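Side-chain contacts in protein-disulfide isomerase (Novosphingobium aromaticivorans, PDB 3GMF), which probably acts as a thiol-disulfide oxidoreductase or isomerase of the thioredoxin superfamily, rearranging disulfide bonds in other proteins: residues A[99-102]-A[103-106]; A[110-113]-A[114-117]; A[135-138]-A[139-143]; A[31-34]-A[35-39]. All coordinates share one frame; numbering follows the deposited sequence. Where two conformers were deposited one is given.

Contact 1: A[99-102]-A[103-106]; sequences NSTE and AQRQ
Q104 reaches back from the first turn of helix 102-106 and crosses the side chain of T101 at a slant. Its CG stands anti to the carbonyl carbon (chi1 -67°) with the chain extended beyond it, which carries OE1 back to the backbone that leads into the helix. The N-H of T101 meets OE1 of Q104 at 3.0 Å, in the carbonyl plane and on a lone pair, with a nearly straight N-H...O angle of 163°. OG1 of T101 adds a weak, long bond to the same oxygen, and CB of S100 lies 3.4 Å from OE1 of Q104. NH2 of R105 bonds the carbonyl oxygen of S100 at 2.9 Å, well out of the carbonyl plane, and NE gives only a weak second bond. That guanidinium also reaches L97 O, while OG of S100 bonds P96 O, so the entry to this helix is tied to the end of helix 95-99. E102 and Q106 lie alongside each other, pointing the same way, with a weak bond of 3.4 Å from NE2 of Q106 to OE2 of E102. T101 sits at the N-cap, and its N-H bond to the side chain three residues on is one half of a capping box, made without the return bond from Q104 N to T101 OG1.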
loop_
_atom_site.group_PDB
_atom_site.type_symbol
_atom_site.label_atom_id
_atom_site.label_comp_id
_atom_site.label_asym_id
_atom_site.label_seq_id
_atom_site.Cartn_x
_atom_site.Cartn_y
_atom_site.Cartn_z
ATOM N N ASN A 99 -2.734 -12.904 -16.618
ATOM C CA ASN A 99 -2.348 -14.063 -17.395
ATOM C C ASN A 99 -2.764 -15.403 -16.800
ATOM O O ASN A 99 -2.746 -16.417 -17.501
ATOM C CB ASN A 99 -0.824 -14.042 -17.640
ATOM C CG ASN A 99 -0.394 -12.934 -18.613
ATOM O OD1 ASN A 99 -1.188 -12.455 -19.433
ATOM N ND2 ASN A 99 0.870 -12.520 -18.516
ATOM N N SER A 100 -3.114 -15.443 -15.510
ATOM C CA SER A 100 -3.415 -16.733 -14.901
ATOM C C SER A 100 -4.706 -17.337 -15.462
ATOM O O SER A 100 -5.542 -16.631 -16.010
ATOM C CB SER A 100 -3.499 -16.647 -13.377
ATOM O OG SER A 100 -2.240 -16.277 -12.843
ATOM N N THR A 101 -4.841 -18.659 -15.361
ATOM C CA THR A 101 -6.052 -19.341 -15.826
ATOM C C THR A 101 -7.059 -19.517 -14.690
ATOM O O THR A 101 -6.717 -19.302 -13.525
ATOM C CB THR A 101 -5.707 -20.761 -16.293
ATOM O OG1 THR A 101 -5.065 -21.463 -15.201
ATOM C CG2 THR A 101 -4.783 -20.664 -17.515
ATOM N N GLU A 102 -8.272 -19.943 -15.037
ATOM C CA GLU A 102 -9.318 -20.244 -14.057
ATOM C C GLU A 102 -8.814 -21.122 -12.891
ATOM O O GLU A 102 -8.993 -20.761 -11.730
ATOM C CB GLU A 102 -10.529 -20.918 -14.727
ATOM C CG GLU A 102 -11.630 -21.163 -13.716
ATOM C CD GLU A 102 -12.874 -21.831 -14.253
ATOM O OE1 GLU A 102 -12.938 -22.178 -15.452
ATOM O OE2 GLU A 102 -13.808 -21.976 -13.439
ATOM N N ALA A 103 -8.146 -22.239 -13.201
ATOM C CA ALA A 103 -7.729 -23.173 -12.150
ATOM C C ALA A 103 -6.706 -22.539 -11.199
ATOM O O ALA A 103 -6.686 -22.827 -9.990
ATOM C CB ALA A 103 -7.169 -24.452 -12.761
ATOM N N GLN A 104 -5.884 -21.638 -11.732
ATOM C CA GLN A 104 -4.944 -20.931 -10.871
ATOM C C GLN A 104 -5.691 -19.962 -9.974
ATOM O O GLN A 104 -5.440 -19.912 -8.759
ATOM C CB GLN A 104 -3.875 -20.220 -11.671
ATOM C CG GLN A 104 -2.954 -21.191 -12.397
ATOM C CD GLN A 104 -1.951 -20.494 -13.255
ATOM O OE1 GLN A 104 -2.303 -19.766 -14.200
ATOM N NE2 GLN A 104 -0.668 -20.708 -12.949
ATOM N N ARG A 105 -6.641 -19.238 -10.565
ATOM C CA ARG A 105 -7.404 -18.203 -9.835
ATOM C C ARG A 105 -8.215 -18.786 -8.697
ATOM O O ARG A 105 -8.372 -18.153 -7.653
ATOM C CB ARG A 105 -8.342 -17.482 -10.775
ATOM C CG ARG A 105 -7.642 -16.633 -11.773
ATOM C CD ARG A 105 -8.625 -16.124 -12.834
ATOM N NE ARG A 105 -7.847 -15.584 -13.941
ATOM C CZ ARG A 105 -7.217 -14.415 -13.936
ATOM N NH1 ARG A 105 -7.267 -13.614 -12.869
ATOM N NH2 ARG A 105 -6.490 -14.079 -14.991
ATOM N N GLN A 106 -8.704 -20.008 -8.890
ATOM C CA GLN A 106 -9.507 -20.712 -7.882
ATOM C C GLN A 106 -8.789 -20.787 -6.533
ATOM O O GLN A 106 -9.403 -20.676 -5.455
ATOM C CB GLN A 106 -9.849 -22.132 -8.365
ATOM C CG GLN A 106 -10.860 -22.203 -9.523
ATOM C CD GLN A 106 -12.289 -21.763 -9.154
ATOM O OE1 GLN A 106 -12.648 -21.640 -7.972
ATOM N NE2 GLN A 106 -13.113 -21.537 -10.179
#

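Contact 2: A[110-113]-A[114-117]; sequences NGTF and ATRT
The guanidinium of R116 has the backbone N of N110 over one face, offset toward the rim, and the carbonyl oxygen of G111 at its edge. NH1 of R116 bonds that oxygen at 2.8 Å, with the acceptor close to the guanidinium plane and an N-H...O angle of 164°; the NE bond to it is weak. What bends the arginine back to the loop is its first torsion, which sets CG between the backbone N and the carbonyl carbon (chi1 78°), followed by a turn at chi3. The ring of F113 takes OG1 of T117 over one face, 3.3 Å from CE1 and offset toward the rim. That hydroxyl is also given to the carbonyl oxygen of F113 at 2.8 Å. T117 N bonds the same oxygen at 3.0 Å, and the two donors arrive from opposite faces of the carbonyl plane. The ring itself packs on L69 of helix 62-73 and on E147 and A150 of helix 147-164. At the N-cap, OG1 of T112 and OG1 of T115 share a hydrogen bond of 3.0 Å, and a water bridges T112 N and T115 OG1. Helix 113-123 thus starts with its loop held by side chains: within the two segments a probably positive arginine group is directed at the G111 carbonyl oxygen, whose partial negative charge it would help to balance, and the hydroxyl of T117 is satisfied by its own helix while lying against an aromatic face.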
loop_
_atom_site.group_PDB
_atom_site.type_symbol
_atom_site.label_atom_id
_atom_site.label_comp_id
_atom_site.label_asym_id
_atom_site.label_seq_id
_atom_site.Cartn_x
_atom_site.Cartn_y
_atom_site.Cartn_z
ATOM N N ASN A 110 -10.193 -19.371 -2.285
ATOM C CA ASN A 110 -10.751 -20.567 -1.665
ATOM C C ASN A 110 -9.727 -21.205 -0.746
ATOM O O ASN A 110 -8.522 -21.049 -0.949
ATOM C CB ASN A 110 -11.167 -21.580 -2.733
ATOM C CG ASN A 110 -12.392 -21.141 -3.484
ATOM O OD1 ASN A 110 -13.472 -21.005 -2.894
ATOM N ND2 ASN A 110 -12.236 -20.875 -4.785
ATOM N N GLY A 111 -10.202 -21.936 0.258
ATOM C CA GLY A 111 -9.295 -22.516 1.244
ATOM C C GLY A 111 -9.004 -21.530 2.364
ATOM O O GLY A 111 -9.605 -20.455 2.443
ATOM N N THR A 112 -8.087 -21.909 3.242
ATOM C CA THR A 112 -7.786 -21.117 4.422
ATOM C C THR A 112 -6.865 -19.984 4.015
ATOM O O THR A 112 -6.279 -20.015 2.920
ATOM C CB THR A 112 -7.057 -21.949 5.500
ATOM O OG1 THR A 112 -5.854 -22.489 4.947
ATOM C CG2 THR A 112 -7.942 -23.082 6.009
ATOM N N PHE A 113 -6.735 -19.006 4.905
ATOM C CA PHE A 113 -5.819 -17.899 4.710
ATOM C C PHE A 113 -4.406 -18.377 4.329
ATOM O O PHE A 113 -3.829 -17.876 3.374
ATOM C CB PHE A 113 -5.787 -17.006 5.952
ATOM C CG PHE A 113 -4.625 -16.062 5.975
ATOM C CD1 PHE A 113 -4.657 -14.873 5.250
ATOM C CD2 PHE A 113 -3.476 -16.380 6.699
ATOM C CE1 PHE A 113 -3.548 -14.017 5.262
ATOM C CE2 PHE A 113 -2.379 -15.532 6.710
ATOM C CZ PHE A 113 -2.420 -14.357 6.005
ATOM N N ALA A 114 -3.860 -19.345 5.070
ATOM C CA ALA A 114 -2.501 -19.849 4.795
ATOM C C ALA A 114 -2.329 -20.459 3.400
ATOM O O ALA A 114 -1.367 -20.143 2.695
ATOM C CB ALA A 114 -2.058 -20.842 5.882
ATOM N N THR A 115 -3.274 -21.315 3.011
ATOM C CA THR A 115 -3.219 -22.021 1.736
ATOM C C THR A 115 -3.259 -21.026 0.573
ATOM O O THR A 115 -2.421 -21.095 -0.314
ATOM C CB THR A 115 -4.365 -23.049 1.617
ATOM O OG1 THR A 115 -4.360 -23.899 2.776
ATOM C CG2 THR A 115 -4.204 -23.904 0.356
ATOM N N ARG A 116 -4.178 -20.082 0.599
ATOM C CA ARG A 116 -4.310 -19.127 -0.475
ATOM C C ARG A 116 -3.137 -18.150 -0.548
ATOM O O ARG A 116 -2.714 -17.822 -1.604
ATOM C CB ARG A 116 -5.672 -18.447 -0.439
ATOM C CG ARG A 116 -5.853 -17.381 0.569
ATOM C CD ARG A 116 -7.244 -16.786 0.539
ATOM N NE ARG A 116 -8.326 -17.696 0.862
ATOM C CZ ARG A 116 -9.602 -17.415 0.673
ATOM N NH1 ARG A 116 -10.500 -18.277 0.982
ATOM N NH2 ARG A 116 -9.965 -16.288 0.135
ATOM N N THR A 117 -2.611 -17.731 0.593
ATOM C CA THR A 117 -1.494 -16.789 0.639
ATOM C C THR A 117 -0.227 -17.416 0.039
ATOM O O THR A 117 0.501 -16.773 -0.720
ATOM C CB THR A 117 -1.264 -16.271 2.089
ATOM O OG1 THR A 117 -2.455 -15.579 2.523
ATOM C CG2 THR A 117 -0.101 -15.308 2.172
HETATM O O HOH W 1 -7.169 -24.768 2.706
#

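Contact 3: A[135-138]-A[139-143]; sequences MDRS and TLDRC
M135 lays its extended chain across T139, CG against CG2 at 3.8 Å, then bends at chi3 so that SD rests on CB of L140 and CE comes to 4.1 Å from SG of C143 in one of that cysteine's two conformers. CG stands anti to the backbone N (chi1 -174°), which carries the thioether past L140 toward C143 and its disulfide partner C73. Next in the chain, D136 crosses T139 at about a right angle, and its OD1 is gripped by two donors of T139. T139 N comes in at 2.9 Å, nearly in line with the C-O bond, whereas OG1 of T139 at 2.8 Å approaches from above the carboxylate plane; in one conformer of S138, OG joins them from the opposite face. A water bridges the same two residues, accepting from D136 N and donating to T139 OG1. A valine in place of T139 would probably leave OD1 of D136 with one grip fewer and this water without its hydroxyl acceptor. R137, whose CG lies 3.7 Å from OD2 of D141, turns its cationic end to the ring of Y127. D136 is the N-cap of helix 137-144, and its side-chain bond to the N-H three residues on is the classic aspartate cap, set beside the apolar packing around a disulfide.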
loop_
_atom_site.group_PDB
_atom_site.type_symbol
_atom_site.label_atom_id
_atom_site.label_comp_id
_atom_site.label_asym_id
_atom_site.label_seq_id
_atom_site.Cartn_x
_atom_site.Cartn_y
_atom_site.Cartn_z
ATOM N N MET A 135 15.393 -10.717 1.773
ATOM C CA MET A 135 14.495 -11.551 2.574
ATOM C C MET A 135 14.491 -12.992 2.060
ATOM O O MET A 135 14.031 -13.255 0.950
ATOM C CB MET A 135 13.066 -10.970 2.572
ATOM C CG MET A 135 12.079 -11.692 3.495
ATOM S SD MET A 135 10.389 -11.023 3.540
ATOM C CE MET A 135 10.594 -9.570 4.572
ATOM N N ASP A 136 14.986 -13.922 2.875
ATOM C CA ASP A 136 15.038 -15.335 2.482
ATOM C C ASP A 136 13.665 -16.000 2.589
ATOM O O ASP A 136 12.699 -15.362 3.021
ATOM C CB ASP A 136 16.112 -16.110 3.276
ATOM C CG ASP A 136 15.953 -15.988 4.790
ATOM O OD1 ASP A 136 14.827 -16.132 5.312
ATOM O OD2 ASP A 136 16.978 -15.763 5.473
ATOM N N ARG A 137 13.589 -17.271 2.196
ATOM C CA ARG A 137 12.342 -18.029 2.235
ATOM C C ARG A 137 11.756 -18.186 3.652
ATOM O O ARG A 137 10.548 -18.042 3.828
ATOM C CB ARG A 137 12.510 -19.395 1.559
ATOM C CG ARG A 137 11.200 -20.159 1.357
ATOM C CD ARG A 137 11.392 -21.388 0.488
ATOM N NE ARG A 137 11.337 -21.079 -0.941
ATOM C CZ ARG A 137 10.226 -21.102 -1.676
ATOM N NH1 ARG A 137 9.057 -21.415 -1.123
ATOM N NH2 ARG A 137 10.282 -20.806 -2.969
ATOM N N SER A 138 12.606 -18.456 4.644
ATOM C CA SER A 138 12.158 -18.656 6.026
ATOM C C SER A 138 11.555 -17.390 6.639
ATOM O O SER A 138 10.550 -17.459 7.351
ATOM C CB SER A 138 13.302 -19.188 6.903
ATOM O OG SER A 138 14.389 -18.276 6.954
ATOM N N THR A 139 12.178 -16.243 6.366
ATOM C CA THR A 139 11.666 -14.954 6.833
ATOM C C THR A 139 10.338 -14.646 6.127
ATOM O O THR A 139 9.378 -14.200 6.769
ATOM C CB THR A 139 12.686 -13.814 6.599
ATOM O OG1 THR A 139 13.942 -14.177 7.185
ATOM C CG2 THR A 139 12.216 -12.491 7.216
ATOM N N LEU A 140 10.277 -14.925 4.821
ATOM C CA LEU A 140 9.041 -14.676 4.052
ATOM C C LEU A 140 7.906 -15.624 4.462
ATOM O O LEU A 140 6.759 -15.186 4.597
ATOM C CB LEU A 140 9.289 -14.678 2.529
ATOM C CG LEU A 140 8.098 -14.393 1.586
ATOM C CD1 LEU A 140 7.365 -13.109 1.953
ATOM C CD2 LEU A 140 8.527 -14.330 0.143
ATOM N N ASP A 141 8.228 -16.896 4.706
ATOM C CA ASP A 141 7.244 -17.871 5.216
ATOM C C ASP A 141 6.538 -17.413 6.498
ATOM O O ASP A 141 5.315 -17.542 6.604
ATOM C CB ASP A 141 7.889 -19.239 5.491
ATOM C CG ASP A 141 8.200 -20.016 4.224
ATOM O OD1 ASP A 141 7.581 -19.746 3.172
ATOM O OD2 ASP A 141 9.075 -20.908 4.293
ATOM N N ARG A 142 7.320 -16.903 7.456
ATOM C CA ARG A 142 6.804 -16.412 8.733
ATOM C C ARG A 142 5.876 -15.228 8.493
ATOM O O ARG A 142 4.781 -15.164 9.063
ATOM C CB ARG A 142 7.942 -15.981 9.665
ATOM C CG ARG A 142 8.714 -17.121 10.308
ATOM C CD ARG A 142 9.559 -16.632 11.494
ATOM N NE ARG A 142 10.337 -15.419 11.208
ATOM C CZ ARG A 142 11.549 -15.397 10.649
ATOM N NH1 ARG A 142 12.160 -16.522 10.287
ATOM N NH2 ARG A 142 12.157 -14.235 10.444
ATOM N N CYS A 143 6.310 -14.311 7.635
ATOM C CA CYS A 143 5.538 -13.125 7.256
ATOM C C CYS A 143 4.186 -13.544 6.638
ATOM O O CYS A 143 3.134 -13.030 7.019
ATOM C CB CYS A 143 6.309 -12.174 6.306
ATOM S SG CYS A 143 7.773 -11.320 6.997
HETATM O O HOH W 2 16.189 -12.974 5.513
#

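Contact 4: A[31-34]-A[35-39]; sequences SHFE and IESEG
Helix 28-46, the crossover of the beta-alpha-beta unit between strands 17-23 and 51-57, carries this contact over two of its turns. CG of F33 is anti to the backbone N (chi1 169°), which lays the ring along the helix over S37. CB of S37 makes a CH-pi contact over the face, 4.0 Å from the ring centroid, and OG of S37 comes to 3.3 Å from CZ of F33. OG of S37 also gives a 2.8 Å bond to the carbonyl oxygen of F33, from above its plane and on the face opposite to S37 N; a water donates to this hydroxyl in turn. An analogous contact puts CG of E36 over the imidazole of H32, 3.9 Å from its centroid. In thioredoxin-fold proteins a CxxC motif commonly opens the helix after the first strand of such a unit; C27 and C30 fit that pattern here, just ahead of S31. The ring of F33 touches W185 and L188 of helix 185-196 and meets F172 of the sheet, so an alanine here would probably open a gap there and strip the cover from S37. Toward helix 76-88, E34 and E38 run side by side, and T84 OG1 bonds OE2 of E34; in one conformer of E38 its OE1 lies 3.0 Å from that oxygen.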
loop_
_atom_site.group_PDB
_atom_site.type_symbol
_atom_site.label_atom_id
_atom_site.label_comp_id
_atom_site.label_asym_id
_atom_site.label_seq_id
_atom_site.Cartn_x
_atom_site.Cartn_y
_atom_site.Cartn_z
ATOM N N SER A 31 -0.059 2.617 -8.466
ATOM C CA SER A 31 1.291 2.494 -9.029
ATOM C C SER A 31 1.686 3.760 -9.786
ATOM O O SER A 31 2.734 4.359 -9.502
ATOM C CB SER A 31 1.401 1.270 -9.936
ATOM O OG SER A 31 2.691 1.222 -10.538
ATOM N N HIS A 32 0.839 4.168 -10.730
ATOM C CA HIS A 32 1.038 5.414 -11.465
ATOM C C HIS A 32 1.176 6.613 -10.524
ATOM O O HIS A 32 2.064 7.450 -10.717
ATOM C CB HIS A 32 -0.098 5.622 -12.479
ATOM C CG HIS A 32 0.089 6.804 -13.381
ATOM N ND1 HIS A 32 1.224 6.996 -14.141
ATOM C CD2 HIS A 32 -0.732 7.845 -13.666
ATOM C CE1 HIS A 32 1.101 8.110 -14.843
ATOM N NE2 HIS A 32 -0.079 8.641 -14.575
ATOM N N PHE A 33 0.335 6.683 -9.492
ATOM C CA PHE A 33 0.408 7.798 -8.533
ATOM C C PHE A 33 1.745 7.847 -7.784
ATOM O O PHE A 33 2.318 8.921 -7.601
ATOM C CB PHE A 33 -0.750 7.751 -7.524
ATOM C CG PHE A 33 -0.587 8.705 -6.383
ATOM C CD1 PHE A 33 -0.831 10.073 -6.560
ATOM C CD2 PHE A 33 -0.194 8.248 -5.132
ATOM C CE1 PHE A 33 -0.670 10.972 -5.491
ATOM C CE2 PHE A 33 -0.029 9.141 -4.064
ATOM C CZ PHE A 33 -0.257 10.509 -4.260
ATOM N N GLU A 34 2.224 6.690 -7.347
ATOM C CA GLU A 34 3.517 6.613 -6.659
ATOM C C GLU A 34 4.673 7.136 -7.532
ATOM O O GLU A 34 5.486 7.926 -7.067
ATOM C CB GLU A 34 3.818 5.187 -6.188
ATOM C CG GLU A 34 5.025 5.101 -5.236
ATOM C CD GLU A 34 4.744 5.647 -3.837
ATOM O OE1 GLU A 34 3.703 6.315 -3.599
ATOM O OE2 GLU A 34 5.586 5.396 -2.952
ATOM N N ILE A 35 4.711 6.701 -8.785
ATOM C CA ILE A 35 5.737 7.131 -9.740
ATOM C C ILE A 35 5.642 8.648 -9.967
ATOM O O ILE A 35 6.663 9.336 -9.961
ATOM C CB ILE A 35 5.635 6.341 -11.074
ATOM C CG1 ILE A 35 5.933 4.851 -10.841
ATOM C CG2 ILE A 35 6.558 6.927 -12.146
ATOM C CD1 ILE A 35 5.280 3.920 -11.837
ATOM N N GLU A 36 4.415 9.162 -10.096
ATOM C CA GLU A 36 4.187 10.578 -10.381
ATOM C C GLU A 36 4.488 11.501 -9.188
ATOM O O GLU A 36 4.931 12.634 -9.375
ATOM C CB GLU A 36 2.737 10.809 -10.821
ATOM C CG GLU A 36 2.382 10.333 -12.241
ATOM C CD GLU A 36 3.253 10.964 -13.309
ATOM O OE1 GLU A 36 3.333 12.210 -13.359
ATOM O OE2 GLU A 36 3.858 10.205 -14.095
ATOM N N SER A 37 4.225 11.019 -7.976
ATOM C CA SER A 37 4.195 11.875 -6.792
ATOM C C SER A 37 5.312 11.737 -5.753
ATOM O O SER A 37 5.608 12.712 -5.058
ATOM C CB SER A 37 2.877 11.669 -6.055
ATOM O OG SER A 37 2.910 10.449 -5.324
ATOM N N GLU A 38 5.886 10.539 -5.617
ATOM C CA GLU A 38 6.815 10.241 -4.516
ATOM C C GLU A 38 7.917 11.289 -4.369
ATOM O O GLU A 38 8.141 11.800 -3.265
ATOM C CB GLU A 38 7.415 8.826 -4.651
ATOM C CG GLU A 38 8.451 8.428 -3.583
ATOM C CD GLU A 38 7.860 8.209 -2.192
ATOM O OE1 GLU A 38 6.627 8.038 -2.067
ATOM O OE2 GLU A 38 8.641 8.211 -1.213
ATOM N N GLY A 39 8.574 11.621 -5.483
ATOM C CA GLY A 39 9.683 12.577 -5.462
ATOM C C GLY A 39 9.261 13.966 -5.015
ATOM O O GLY A 39 9.855 14.543 -4.101
HETATM O O HOH W 3 2.958 9.515 -2.436
#

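Along the chain the order is contact 4, contact 1, contact 2, contact 3. Contact 4 lies on helix 28-46 of the beta-alpha-beta unit, beside the sheet, whereas the other three fall in the helical region between strands 51-57 and 171-174. Contacts 1 and 2 start successive helices, 102-106 and 113-123, with centres about 15 Å apart. Contact 3, at the start of helix 137-144, has its centre about 17 Å from that of contact 2, and both pack on helix 62-73. Contact 4 is remote, its centre about 32 Å from that of contact 2 across the chain's centre. Three helix starts thus lie in the helical insertion, where the C73-C143 disulfide joins helix 137-144 to helix 62-73, while the fourth contact belongs to the thioredoxin-like core.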